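Local coordinates for phosphate ABC transporter, phosphate-binding protein (Clostridium perfringens, PDB 4Q8R) that probably captures phosphate outside the cell membrane with high affinity and delivers it to an ABC-type transporter for import, at residues V190-E195 with K200-S205. Numbering follows the deposited sequence.
Sequences VEATPE and KSYKVS
Val-190 and Tyr-202 bring their CA atoms within 5.8 Å where the loop leading into helix 194-198 passes the loop that leaves it, and no hydrogen bond joins the two segments, a small example of a helix whose flanking loops pack on each other. Val-190 sets its two methyls against the backbone at Ser-201 and Tyr-202. CG2 of Val-190 lies 3.4 Å from Ser-201 O. Its CG1, anti to the backbone N (chi1 180°), touches Ser-201 OG and Tyr-202 CB. That serine hydroxyl is hydrogen-bonded to Asn-199 OD1. The phenol of Tyr-202 then runs along 190-195, with Val-190 O at the ring edge, 3.6 Å from CD1. Further out, Ala-192 CB meets CE1 of Tyr-202 obliquely at 3.6 Å. Ala-192 centres an inverse gamma turn, closed by a weak hydrogen bond from Thr-193 N to Glu-191 O (3.0 Å), and Thr-193 follows as N-cap of the helix, its OG1 accepting from Asn-196 N. Tyr-202 is buried, its ring edge-to-face with Phe-175, and its OH is hydrogen-bonded to Ile-81 O, tying this surface helical connection between strands 182-187 and 205-213 to strand 71-86, which pairs with both.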
ATOM      1  N   VAL A 190      14.641  12.628  -2.753  1.00 34.17           N
ATOM      2  CA  VAL A 190      15.009  11.294  -2.283  1.00 34.58           C
ATOM      3  C   VAL A 190      14.379  10.209  -3.153  1.00 38.20           C
ATOM      4  O   VAL A 190      13.157  10.176  -3.336  1.00 34.89           O
ATOM      5  CB  VAL A 190      14.542  11.088  -0.839  1.00 39.31           C
ATOM      6  CG1 VAL A 190      14.912   9.716  -0.336  1.00 35.19           C
ATOM      7  CG2 VAL A 190      15.101  12.167   0.078  1.00 43.18           C
ATOM      8  N   GLU A 191      15.214   9.278  -3.629  1.00 34.63           N
ATOM      9  CA  GLU A 191      14.741   8.196  -4.441  1.00 33.85           C
ATOM     10  C   GLU A 191      13.834   7.258  -3.640  1.00 32.76           C
ATOM     11  O   GLU A 191      14.072   6.968  -2.470  1.00 33.07           O
ATOM     12  CB  GLU A 191      15.918   7.374  -5.036  1.00 34.92           C
ATOM     13  CG  GLU A 191      16.706   8.192  -6.091  1.00 43.99           C
ATOM     14  CD  GLU A 191      17.980   7.526  -6.519  1.00 63.60           C
ATOM     15  OE1 GLU A 191      18.223   6.422  -5.996  1.00 61.88           O
ATOM     16  OE2 GLU A 191      18.711   8.100  -7.371  1.00 64.93           O
ATOM     17  N   ALA A 192      12.815   6.779  -4.318  1.00 32.54           N
ATOM     18  CA  ALA A 192      11.808   5.873  -3.744  1.00 29.61           C
ATOM     19  C   ALA A 192      12.325   4.404  -3.643  1.00 32.71           C
ATOM     20  O   ALA A 192      12.001   3.528  -4.442  1.00 36.94           O
ATOM     21  CB  ALA A 192      10.531   5.971  -4.559  1.00 32.44           C
ATOM     22  N   THR A 193      13.132   4.145  -2.625  1.00 35.25           N
ATOM     23  CA  THR A 193      13.750   2.818  -2.462  1.00 35.14           C
ATOM     24  C   THR A 193      13.530   2.312  -1.044  1.00 35.84           C
ATOM     25  O   THR A 193      13.413   3.114  -0.088  1.00 35.01           O
ATOM     26  CB  THR A 193      15.280   2.864  -2.734  1.00 39.55           C
ATOM     27  OG1 THR A 193      15.942   3.644  -1.737  1.00 42.79           O
ATOM     28  CG2 THR A 193      15.590   3.402  -4.104  1.00 41.35           C
ATOM     29  N   PRO A 194      13.457   0.996  -0.890  1.00 37.86           N
ATOM     30  CA  PRO A 194      13.331   0.454   0.481  1.00 41.98           C
ATOM     31  C   PRO A 194      14.445   0.972   1.423  1.00 38.67           C
ATOM     32  O   PRO A 194      14.170   1.287   2.581  1.00 39.51           O
ATOM     33  CB  PRO A 194      13.346  -1.079   0.270  1.00 43.15           C
ATOM     34  CG  PRO A 194      12.947  -1.303  -1.157  1.00 41.01           C
ATOM     35  CD  PRO A 194      13.270  -0.027  -1.935  1.00 37.68           C
ATOM     36  N   GLU A 195      15.670   1.121   0.885  1.00 46.61           N
ATOM     37  CA  GLU A 195      16.791   1.704   1.645  1.00 43.98           C
ATOM     38  C   GLU A 195      16.476   3.085   2.236  1.00 41.85           C
ATOM     39  O   GLU A 195      16.759   3.360   3.424  1.00 44.93           O
ATOM     40  CB  GLU A 195      18.120   1.688   0.837  1.00 44.97           C
ATOM     41  CG  GLU A 195      19.283   2.266   1.613  1.00 51.06           C
ATOM     42  CD  GLU A 195      20.653   2.127   0.897  1.00 75.31           C
ATOM     43  OE1 GLU A 195      20.689   2.043  -0.363  1.00 85.88           O
ATOM     44  OE2 GLU A 195      21.710   2.123   1.587  1.00 96.80           O
ATOM     45  N   LYS A 200      14.879   6.606   6.744  1.00 46.98           N
ATOM     46  CA  LYS A 200      13.941   7.684   7.093  1.00 46.53           C
ATOM     47  C   LYS A 200      14.047   8.896   6.201  1.00 48.04           C
ATOM     48  O   LYS A 200      13.339   9.909   6.446  1.00 50.12           O
ATOM     49  CB  LYS A 200      13.969   8.039   8.586  1.00 54.45           C
ATOM     50  CG  LYS A 200      13.450   6.863   9.433  1.00 58.33           C
ATOM     51  CD  LYS A 200      13.126   7.231  10.879  1.00 74.65           C
ATOM     52  CE  LYS A 200      12.214   6.185  11.516  1.00 80.27           C
ATOM     53  NZ  LYS A 200      12.207   6.255  13.003  1.00 92.14           N
ATOM     54  N   SER A 201      14.877   8.835   5.156  1.00 43.34           N
ATOM     55  CA  SER A 201      14.993  10.003   4.205  1.00 41.88           C
ATOM     56  C   SER A 201      13.786  10.057   3.230  1.00 37.95           C
ATOM     57  O   SER A 201      13.384  11.143   2.826  1.00 36.05           O
ATOM     58  CB  SER A 201      16.317   9.979   3.423  1.00 41.55           C
ATOM     59  OG  SER A 201      16.416   8.804   2.635  1.00 41.79           O
ATOM     60  N   TYR A 202      13.208   8.910   2.893  1.00 35.66           N
ATOM     61  CA  TYR A 202      11.999   8.857   2.063  1.00 33.02           C
ATOM     62  C   TYR A 202      10.784   8.859   2.976  1.00 34.55           C
ATOM     63  O   TYR A 202      10.608   7.941   3.745  1.00 37.63           O
ATOM     64  CB  TYR A 202      11.981   7.590   1.141  1.00 33.59           C
ATOM     65  CG  TYR A 202      10.833   7.672   0.117  1.00 31.13           C
ATOM     66  CD1 TYR A 202      10.981   8.334  -1.087  1.00 29.10           C
ATOM     67  CD2 TYR A 202       9.566   7.110   0.408  1.00 26.58           C
ATOM     68  CE1 TYR A 202       9.918   8.444  -1.963  1.00 28.79           C
ATOM     69  CE2 TYR A 202       8.510   7.160  -0.500  1.00 28.24           C
ATOM     70  CZ  TYR A 202       8.694   7.835  -1.688  1.00 25.11           C
ATOM     71  OH  TYR A 202       7.661   7.921  -2.588  1.00 25.66           O
ATOM     72  N   LYS A 203       9.915   9.879   2.855  1.00 31.48           N
ATOM     73  CA  LYS A 203       9.009  10.231   3.889  1.00 35.89           C
ATOM     74  C   LYS A 203       7.658   9.548   3.779  1.00 33.03           C
ATOM     75  O   LYS A 203       6.868   9.591   4.728  1.00 39.00           O
ATOM     76  CB  LYS A 203       8.832  11.780   3.874  1.00 39.85           C
ATOM     77  CG  LYS A 203      10.039  12.605   4.357  1.00 45.77           C
ATOM     78  CD  LYS A 203      10.527  12.160   5.741  1.00 62.16           C
ATOM     79  CE  LYS A 203      11.784  12.906   6.154  1.00 63.98           C
ATOM     80  NZ  LYS A 203      12.521  12.185   7.223  1.00 68.46           N
ATOM     81  N   VAL A 204       7.354   8.925   2.651  1.00 29.13           N
ATOM     82  CA  VAL A 204       6.022   8.386   2.468  1.00 29.32           C
ATOM     83  C   VAL A 204       6.064   6.867   2.659  1.00 27.81           C
ATOM     84  O   VAL A 204       6.454   6.093   1.764  1.00 28.24           O
ATOM     85  CB  VAL A 204       5.404   8.748   1.106  1.00 27.10           C
ATOM     86  CG1 VAL A 204       3.869   8.664   1.204  1.00 30.76           C
ATOM     87  CG2 VAL A 204       5.773  10.172   0.648  1.00 30.96           C
ATOM     88  N   SER A 205       5.628   6.429   3.834  1.00 28.56           N
ATOM     89  CA  SER A 205       5.701   5.024   4.184  1.00 24.82           C
ATOM     90  C   SER A 205       4.692   4.671   5.263  1.00 25.62           C
ATOM     91  O   SER A 205       4.162   5.561   5.920  1.00 27.67           O
ATOM     92  CB  SER A 205       7.140   4.697   4.651  1.00 28.88           C
ATOM     93  OG  SER A 205       7.462   5.324   5.860  1.00 32.44           O
TER